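Local coordinates for putative ABC transporter, periplasmic binding protein, amino acid (Neisseria gonorrhoeae, PDB 2YJP), which binds L-cysteine as an extracytoplasmic solute receptor and probably delivers it to the membrane components of an ABC importer, at residues Q78-E83 and G265-A270; D136-Y141 and N252-E257. The protein carries 1 engineered substitution. One frame throughout, in Å; residues are numbered along the deposited sequence.

Contact 1: residues Q78-E83 and G265-A270; sequences QGFDVE and GRLKAA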
ATOM      1  N   GLN A  78     -11.810   1.832  -5.350  1.00 21.38           N
ATOM      2  CA  GLN A  78     -11.943   0.380  -5.271  1.00 21.00           C
ATOM      3  C   GLN A  78     -10.618  -0.178  -4.744  1.00 20.61           C
ATOM      4  O   GLN A  78      -9.610   0.532  -4.691  1.00 19.25           O
ATOM      5  CB  GLN A  78     -12.194  -0.265  -6.644  1.00 22.82           C
ATOM      6  CG  GLN A  78     -13.451   0.172  -7.443  1.00 23.85           C
ATOM      7  CD  GLN A  78     -14.774  -0.184  -6.734  1.00 26.56           C
ATOM      8  OE1 GLN A  78     -14.793  -0.991  -5.793  1.00 24.27           O
ATOM      9  NE2 GLN A  78     -15.889   0.451  -7.186  1.00 23.36           N
ATOM     10  N   GLY A  79     -10.632  -1.471  -4.390  1.00 20.78           N
ATOM     11  CA  GLY A  79      -9.465  -2.193  -3.976  1.00 19.65           C
ATOM     12  C   GLY A  79      -9.540  -2.665  -2.543  1.00 20.13           C
ATOM     13  O   GLY A  79     -10.424  -2.283  -1.768  1.00 19.28           O
ATOM     14  N   PHE A  80      -8.558  -3.481  -2.177  1.00 19.95           N
ATOM     15  CA  PHE A  80      -8.539  -4.106  -0.884  1.00 20.06           C
ATOM     16  C   PHE A  80      -8.565  -3.103   0.285  1.00 19.74           C
ATOM     17  O   PHE A  80      -9.349  -3.279   1.217  1.00 20.47           O
ATOM     18  CB  PHE A  80      -7.301  -5.012  -0.853  1.00 20.14           C
ATOM     19  CG  PHE A  80      -7.133  -5.814   0.393  1.00 20.13           C
ATOM     20  CD1 PHE A  80      -8.076  -6.754   0.784  1.00 19.39           C
ATOM     21  CD2 PHE A  80      -5.968  -5.680   1.135  1.00 20.83           C
ATOM     22  CE1 PHE A  80      -7.863  -7.555   1.945  1.00 20.12           C
ATOM     23  CE2 PHE A  80      -5.733  -6.443   2.315  1.00 21.60           C
ATOM     24  CZ  PHE A  80      -6.701  -7.388   2.733  1.00 18.99           C
ATOM     25  N   ASP A  81      -7.715  -2.083   0.267  1.00 19.59           N
ATOM     26  CA  ASP A  81      -7.655  -1.087   1.345  1.00 19.21           C
ATOM     27  C   ASP A  81      -8.999  -0.298   1.461  1.00 19.49           C
ATOM     28  O   ASP A  81      -9.436   0.104   2.559  1.00 19.24           O
ATOM     29  CB  ASP A  81      -6.579  -0.034   1.018  1.00 20.11           C
ATOM     30  CG  ASP A  81      -5.170  -0.575   0.983  1.00 20.84           C
ATOM     31  OD1 ASP A  81      -4.769  -1.430   1.780  1.00 22.96           O
ATOM     32  OD2 ASP A  81      -4.416  -0.083   0.141  1.00 25.30           O
ATOM     33  N   VAL A  82      -9.618  -0.036   0.322  1.00 19.04           N
ATOM     34  CA  VAL A  82     -10.873   0.710   0.236  1.00 19.30           C
ATOM     35  C   VAL A  82     -12.016  -0.110   0.841  1.00 20.30           C
ATOM     36  O   VAL A  82     -12.936   0.435   1.516  1.00 20.78           O
ATOM     37  CB  VAL A  82     -11.137   1.052  -1.252  1.00 20.50           C
ATOM     38  CG1 VAL A  82     -12.576   1.305  -1.520  1.00 18.08           C
ATOM     39  CG2 VAL A  82     -10.199   2.246  -1.708  1.00 18.83           C
ATOM     40  N   GLU A  83     -11.993  -1.415   0.611  1.00 19.59           N
ATOM     41  CA  GLU A  83     -13.033  -2.249   1.178  1.00 21.16           C
ATOM     42  C   GLU A  83     -12.964  -2.158   2.716  1.00 21.15           C
ATOM     43  O   GLU A  83     -13.995  -2.027   3.384  1.00 21.93           O
ATOM     44  CB  GLU A  83     -12.859  -3.699   0.734  1.00 21.08           C
ATOM     45  CG  GLU A  83     -13.184  -3.916  -0.688  1.00 23.19           C
ATOM     46  CD  GLU A  83     -14.662  -3.626  -0.990  1.00 28.47           C
ATOM     47  OE1 GLU A  83     -15.586  -4.117  -0.334  1.00 28.81           O
ATOM     48  OE2 GLU A  83     -14.950  -2.901  -1.909  1.00 27.78           O
ATOM     49  N   GLY A 265     -14.755 -12.641   9.318  1.00 34.22           N
ATOM     50  CA  GLY A 265     -14.755 -12.927   7.883  1.00 32.99           C
ATOM     51  C   GLY A 265     -14.706 -11.717   6.982  1.00 31.29           C
ATOM     52  O   GLY A 265     -14.498 -11.872   5.795  1.00 31.27           O
ATOM     53  N   ARG A 266     -14.872 -10.506   7.520  1.00 29.89           N
ATOM     54  CA  ARG A 266     -14.811  -9.297   6.692  1.00 27.75           C
ATOM     55  C   ARG A 266     -13.500  -9.068   5.998  1.00 26.60           C
ATOM     56  O   ARG A 266     -13.504  -8.632   4.853  1.00 26.44           O
ATOM     57  CB  ARG A 266     -15.222  -8.040   7.469  1.00 27.30           C
ATOM     58  CG  ARG A 266     -16.796  -7.959   7.585  1.00 30.23           C
ATOM     59  CD  ARG A 266     -17.324  -6.835   8.504  1.00 29.07           C
ATOM     60  NE  ARG A 266     -16.720  -6.913   9.807  1.00 30.83           N
ATOM     61  CZ  ARG A 266     -16.641  -5.923  10.694  1.00 31.83           C
ATOM     62  NH1 ARG A 266     -17.109  -4.753  10.435  1.00 29.43           N
ATOM     63  NH2 ARG A 266     -16.093  -6.080  11.857  1.00 31.09           N
ATOM     64  N   LEU A 267     -12.380  -9.342   6.668  1.00 26.31           N
ATOM     65  CA  LEU A 267     -11.062  -9.310   6.004  1.00 25.52           C
ATOM     66  C   LEU A 267     -10.921 -10.380   4.914  1.00 25.64           C
ATOM     67  O   LEU A 267     -10.511 -10.087   3.805  1.00 24.82           O
ATOM     68  CB  LEU A 267      -9.910  -9.385   7.024  1.00 25.29           C
ATOM     69  CG  LEU A 267      -8.540  -9.031   6.430  1.00 26.25           C
ATOM     70  CD1 LEU A 267      -8.431  -7.538   6.058  1.00 24.42           C
ATOM     71  CD2 LEU A 267      -7.457  -9.395   7.422  1.00 29.94           C
ATOM     72  N   LYS A 268     -11.325 -11.610   5.217  1.00 27.40           N
ATOM     73  CA  LYS A 268     -11.338 -12.677   4.212  1.00 28.44           C
ATOM     74  C   LYS A 268     -12.240 -12.307   2.996  1.00 27.58           C
ATOM     75  O   LYS A 268     -11.835 -12.478   1.832  1.00 26.95           O
ATOM     76  CB  LYS A 268     -11.715 -14.021   4.865  1.00 30.39           C
ATOM     77  CG  LYS A 268     -11.722 -15.270   3.953  1.00 36.12           C
ATOM     78  CD  LYS A 268     -10.294 -15.859   3.690  1.00 40.10           C
ATOM     79  CE  LYS A 268     -10.336 -17.424   3.588  1.00 45.01           C
ATOM     80  NZ  LYS A 268     -10.488 -17.967   2.186  1.00 49.14           N
ATOM     81  N   ALA A 269     -13.423 -11.748   3.267  1.00 27.02           N
ATOM     82  CA  ALA A 269     -14.321 -11.272   2.196  1.00 26.81           C
ATOM     83  C   ALA A 269     -13.669 -10.187   1.290  1.00 24.76           C
ATOM     84  O   ALA A 269     -13.711 -10.263   0.045  1.00 24.66           O
ATOM     85  CB  ALA A 269     -15.701 -10.826   2.763  1.00 26.42           C
ATOM     86  N   ALA A 270     -13.018  -9.215   1.919  1.00 23.86           N
ATOM     87  CA  ALA A 270     -12.269  -8.198   1.167  1.00 22.58           C
ATOM     88  C   ALA A 270     -11.171  -8.834   0.270  1.00 22.69           C
ATOM     89  O   ALA A 270     -10.962  -8.397  -0.841  1.00 22.37           O
ATOM     90  CB  ALA A 270     -11.669  -7.176   2.121  1.00 21.50           C
TER
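Glu83 OE2 is gripped by two ammonium groups, those of Lys86 on its own helix and Lys273 on the helix to which Ala270 belongs; the second of these bridges joins the two helices, whereas the first stays within helix 80-93. The same helices also meet through apolar side-chain atoms nearer the backbone. Glu83 CB rests against Ala270 CB at 3.9 Å, and the chain bends at chi2 (-64°) beyond this apolar contact. The larger share of the contact falls to Phe80. With CG opposite the backbone nitrogen (chi1 -177°), its ring reaches across to the second helix and meets Ala270 edge on: CD1 comes within 3.7 Å of the Ala270 carbonyl O, and CE1 lies 3.8 Å from Ala270 CB. The hydrogen bond to that carbonyl comes from Thr274 OG1, one turn on. At the far corner of the ring, Phe80 CZ approaches Leu267 CD1 at 3.8 Å, the two side chains crossing obliquely. Leu289, from near the C-terminus, touches both of them.

Glycine opens each helix. Gly79 O receives Glu83 N at 3.0 Å, while Gly265 both leaves the preceding helix with positive phi (96°) and serves as N-cap of the next. The example illustrates how distant parts of a chain close one lobe: helix 80-93 near the start is packed by helix 266-274 near the end, the discontinuous first lobe of the type 2 periplasmic binding protein fold.

Contact 2: residues D136-Y141 and N252-E257; sequences DFADPY and NWVNGE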
ATOM      1  N   ASP A 136       0.982   6.728  14.452  1.00 23.71           N
ATOM      2  CA  ASP A 136       0.680   5.496  15.161  1.00 24.34           C
ATOM      3  C   ASP A 136      -0.012   4.485  14.255  1.00 23.13           C
ATOM      4  O   ASP A 136      -1.054   4.779  13.613  1.00 22.64           O
ATOM      5  CB  ASP A 136      -0.148   5.712  16.434  1.00 25.60           C
ATOM      6  CG  ASP A 136       0.634   6.405  17.581  1.00 29.48           C
ATOM      7  OD1 ASP A 136       1.811   6.055  17.880  1.00 32.99           O
ATOM      8  OD2 ASP A 136       0.018   7.275  18.245  1.00 34.41           O
ATOM      9  N   PHE A 137       0.550   3.272  14.229  1.00 23.03           N
ATOM     10  CA  PHE A 137       0.003   2.166  13.443  1.00 21.66           C
ATOM     11  C   PHE A 137      -0.948   1.322  14.265  1.00 21.86           C
ATOM     12  O   PHE A 137      -0.598   0.892  15.374  1.00 21.68           O
ATOM     13  CB  PHE A 137       1.127   1.284  12.944  1.00 20.97           C
ATOM     14  CG  PHE A 137       1.905   1.900  11.805  1.00 21.37           C
ATOM     15  CD1 PHE A 137       1.409   1.853  10.479  1.00 18.73           C
ATOM     16  CD2 PHE A 137       3.155   2.507  12.044  1.00 20.55           C
ATOM     17  CE1 PHE A 137       2.159   2.403   9.420  1.00 19.94           C
ATOM     18  CE2 PHE A 137       3.887   3.055  10.997  1.00 19.02           C
ATOM     19  CZ  PHE A 137       3.405   3.008   9.688  1.00 19.16           C
ATOM     20  N   ALA A 138      -2.153   1.101  13.727  1.00 20.75           N
ATOM     21  CA  ALA A 138      -3.060   0.088  14.308  1.00 21.31           C
ATOM     22  C   ALA A 138      -2.624  -1.318  13.959  1.00 21.26           C
ATOM     23  O   ALA A 138      -1.671  -1.493  13.246  1.00 20.64           O
ATOM     24  CB  ALA A 138      -4.475   0.319  13.830  1.00 20.85           C
ATOM     25  N   ASP A 139      -3.344  -2.310  14.442  1.00 22.39           N
ATOM     26  CA  ASP A 139      -3.155  -3.694  14.060  1.00 23.97           C
ATOM     27  C   ASP A 139      -3.047  -3.889  12.583  1.00 22.33           C
ATOM     28  O   ASP A 139      -3.933  -3.452  11.860  1.00 20.23           O
ATOM     29  CB  ASP A 139      -4.371  -4.521  14.459  1.00 25.20           C
ATOM     30  CG  ASP A 139      -4.414  -4.825  15.919  1.00 30.86           C
ATOM     31  OD1 ASP A 139      -3.544  -4.310  16.678  1.00 35.19           O
ATOM     32  OD2 ASP A 139      -5.335  -5.584  16.296  1.00 33.53           O
ATOM     33  N   PRO A 140      -2.020  -4.651  12.159  1.00 22.66           N
ATOM     34  CA  PRO A 140      -1.798  -4.958  10.734  1.00 21.90           C
ATOM     35  C   PRO A 140      -2.926  -5.788  10.170  1.00 22.64           C
ATOM     36  O   PRO A 140      -3.533  -6.606  10.912  1.00 23.29           O
ATOM     37  CB  PRO A 140      -0.498  -5.748  10.703  1.00 22.57           C
ATOM     38  CG  PRO A 140      -0.137  -6.047  12.115  1.00 24.32           C
ATOM     39  CD  PRO A 140      -1.080  -5.325  13.063  1.00 23.01           C
ATOM     40  N   TYR A 141      -3.205  -5.575   8.876  1.00 21.68           N
ATOM     41  CA  TYR A 141      -4.134  -6.419   8.144  1.00 22.09           C
ATOM     42  C   TYR A 141      -3.504  -7.251   7.024  1.00 22.26           C
ATOM     43  O   TYR A 141      -4.091  -8.246   6.601  1.00 22.41           O
ATOM     44  CB  TYR A 141      -5.335  -5.614   7.628  1.00 20.02           C
ATOM     45  CG  TYR A 141      -4.999  -4.474   6.746  1.00 19.72           C
ATOM     46  CD1 TYR A 141      -4.781  -3.217   7.291  1.00 18.81           C
ATOM     47  CD2 TYR A 141      -4.917  -4.616   5.350  1.00 18.99           C
ATOM     48  CE1 TYR A 141      -4.486  -2.146   6.514  1.00 17.90           C
ATOM     49  CE2 TYR A 141      -4.638  -3.505   4.525  1.00 18.57           C
ATOM     50  CZ  TYR A 141      -4.401  -2.270   5.135  1.00 19.14           C
ATOM     51  OH  TYR A 141      -4.111  -1.135   4.389  1.00 19.48           O
ATOM     52  N   ASN A 252      -7.249   3.046  19.253  1.00 22.86           N
ATOM     53  CA  ASN A 252      -7.857   1.963  19.990  1.00 23.63           C
ATOM     54  C   ASN A 252      -9.122   1.394  19.295  1.00 23.58           C
ATOM     55  O   ASN A 252      -9.307   0.162  19.223  1.00 22.91           O
ATOM     56  CB  ASN A 252      -8.177   2.396  21.412  1.00 24.92           C
ATOM     57  CG  ASN A 252      -8.859   1.311  22.173  1.00 27.31           C
ATOM     58  OD1 ASN A 252      -8.366   0.172  22.239  1.00 28.38           O
ATOM     59  ND2 ASN A 252     -10.009   1.622  22.709  1.00 26.28           N
ATOM     60  N   TRP A 253      -9.946   2.296  18.745  1.00 22.87           N
ATOM     61  CA  TRP A 253     -11.109   1.901  17.962  1.00 23.06           C
ATOM     62  C   TRP A 253     -10.762   1.136  16.694  1.00 22.93           C
ATOM     63  O   TRP A 253     -11.376   0.095  16.429  1.00 23.80           O
ATOM     64  CB  TRP A 253     -11.936   3.123  17.591  1.00 22.72           C
ATOM     65  CG  TRP A 253     -13.213   2.736  16.988  1.00 23.59           C
ATOM     66  CD1 TRP A 253     -14.351   2.333  17.635  1.00 25.70           C
ATOM     67  CD2 TRP A 253     -13.492   2.662  15.598  1.00 23.86           C
ATOM     68  NE1 TRP A 253     -15.332   2.051  16.710  1.00 28.29           N
ATOM     69  CE2 TRP A 253     -14.828   2.248  15.458  1.00 26.09           C
ATOM     70  CE3 TRP A 253     -12.749   2.943  14.450  1.00 22.75           C
ATOM     71  CZ2 TRP A 253     -15.427   2.071  14.205  1.00 28.15           C
ATOM     72  CZ3 TRP A 253     -13.340   2.768  13.217  1.00 24.61           C
ATOM     73  CH2 TRP A 253     -14.656   2.333  13.099  1.00 26.65           C
ATOM     74  N   VAL A 254      -9.778   1.635  15.931  1.00 22.09           N
ATOM     75  CA  VAL A 254      -9.242   0.933  14.746  1.00 21.68           C
ATOM     76  C   VAL A 254      -8.740  -0.485  15.057  1.00 22.43           C
ATOM     77  O   VAL A 254      -9.096  -1.439  14.351  1.00 22.53           O
ATOM     78  CB  VAL A 254      -8.199   1.767  13.939  1.00 20.59           C
ATOM     79  CG1 VAL A 254      -7.699   1.000  12.686  1.00 18.46           C
ATOM     80  CG2 VAL A 254      -8.836   3.053  13.411  1.00 18.92           C
ATOM     81  N   ASN A 255      -7.959  -0.629  16.125  1.00 23.12           N
ATOM     82  CA  ASN A 255      -7.473  -1.952  16.592  1.00 23.99           C
ATOM     83  C   ASN A 255      -8.619  -2.973  16.793  1.00 25.16           C
ATOM     84  O   ASN A 255      -8.533  -4.086  16.293  1.00 25.13           O
ATOM     85  CB  ASN A 255      -6.727  -1.814  17.920  1.00 24.58           C
ATOM     86  CG  ASN A 255      -5.353  -1.186  17.756  1.00 26.94           C
ATOM     87  OD1 ASN A 255      -4.822  -1.103  16.655  1.00 24.51           O
ATOM     88  ND2 ASN A 255      -4.771  -0.742  18.870  1.00 24.25           N
ATOM     89  N   GLY A 256      -9.664  -2.578  17.539  1.00 25.06           N
ATOM     90  CA  GLY A 256     -10.809  -3.411  17.817  1.00 26.75           C
ATOM     91  C   GLY A 256     -11.541  -3.776  16.524  1.00 26.80           C
ATOM     92  O   GLY A 256     -11.968  -4.907  16.325  1.00 27.33           O
ATOM     93  N   GLU A 257     -11.668  -2.802  15.640  1.00 25.68           N
ATOM     94  CA  GLU A 257     -12.239  -3.059  14.311  1.00 25.58           C
ATOM     95  C   GLU A 257     -11.463  -4.042  13.452  1.00 24.46           C
ATOM     96  O   GLU A 257     -12.087  -4.908  12.854  1.00 25.44           O
ATOM     97  CB  GLU A 257     -12.368  -1.772  13.544  1.00 24.40           C
ATOM     98  CG  GLU A 257     -13.440  -0.877  14.055  1.00 27.19           C
ATOM     99  CD  GLU A 257     -14.797  -1.409  13.693  1.00 32.24           C
ATOM    100  OE1 GLU A 257     -14.979  -1.722  12.484  1.00 33.63           O
ATOM    101  OE2 GLU A 257     -15.663  -1.546  14.603  1.00 32.29           O
TER
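Two flat groups, the carboxylate of Asp139 and the amide of Asn255, lie with their planes 20° apart, although the side chains carrying them cross at about a right angle. On the helix itself, one face of the Trp253 indole is overlaid near its rim by Glu257 CG, 3.4 Å above the plane. The setting is the type 2 periplasmic binding protein fold, at the stretch that leaves strand 135-137 and runs toward strand 142-151; helix 248-264 packs against it.

This is a worked case of a helix side chain holding an extended main chain. Asn255 OD1 accepts the backbone N-H of Asp139, with N to OD1 at 2.9 Å and an angle of 154° at the hydrogen. The donor does not lie in the carbonyl plane but is tilted out of it. Asn255 CG stands opposite its own carbonyl carbon (chi1 -74°), which places the amide group beside the loop, where its oxygen meets Asp139 N. The same oxygen is 3.5 Å from Asp139 OD1; since both are acceptors, that approach adds no bond and may be mildly unfavourable. The single hydrogen bond across the two segments is the one from Asp139 N to Asn255 OD1.

Further fastening comes from Lys262, farther along helix 248-264, whose NZ binds Pro140 O, and from strand 237-244, where Pro241 pairs with the backbone of Ala138 and also touches Val254. The methyl of Ala138 points at the helix and is pressed by two groups: its CB is 3.2 Å from Asn255 OD1, and a tight 3.5 Å separates it from Val254 CG1.

The two contacts, with centres about 15 Å apart, are joined through their second segments: helix 248-264 of contact 2 leads through Gly265 into helix 266-274 of contact 1. Their first segments meet at Tyr141. Asp81 OD1 probably hydrogen-bonds to Tyr141 OH at 2.7 Å, and Phe80 CE2 packs on Tyr141 CD2 at 3.6 Å, so one tyrosine ties the start of helix 80-93 to the 136-141 segment. Both contacts lie away from the ligand site; the side chain of Phe80 is about 11 Å from the bound cysteine. The pocket is approached indirectly, since Asp81 OD1 also accepts from Asn124 ND2 and the Phe137 ring meets Phe125, both residues that line the cysteine site.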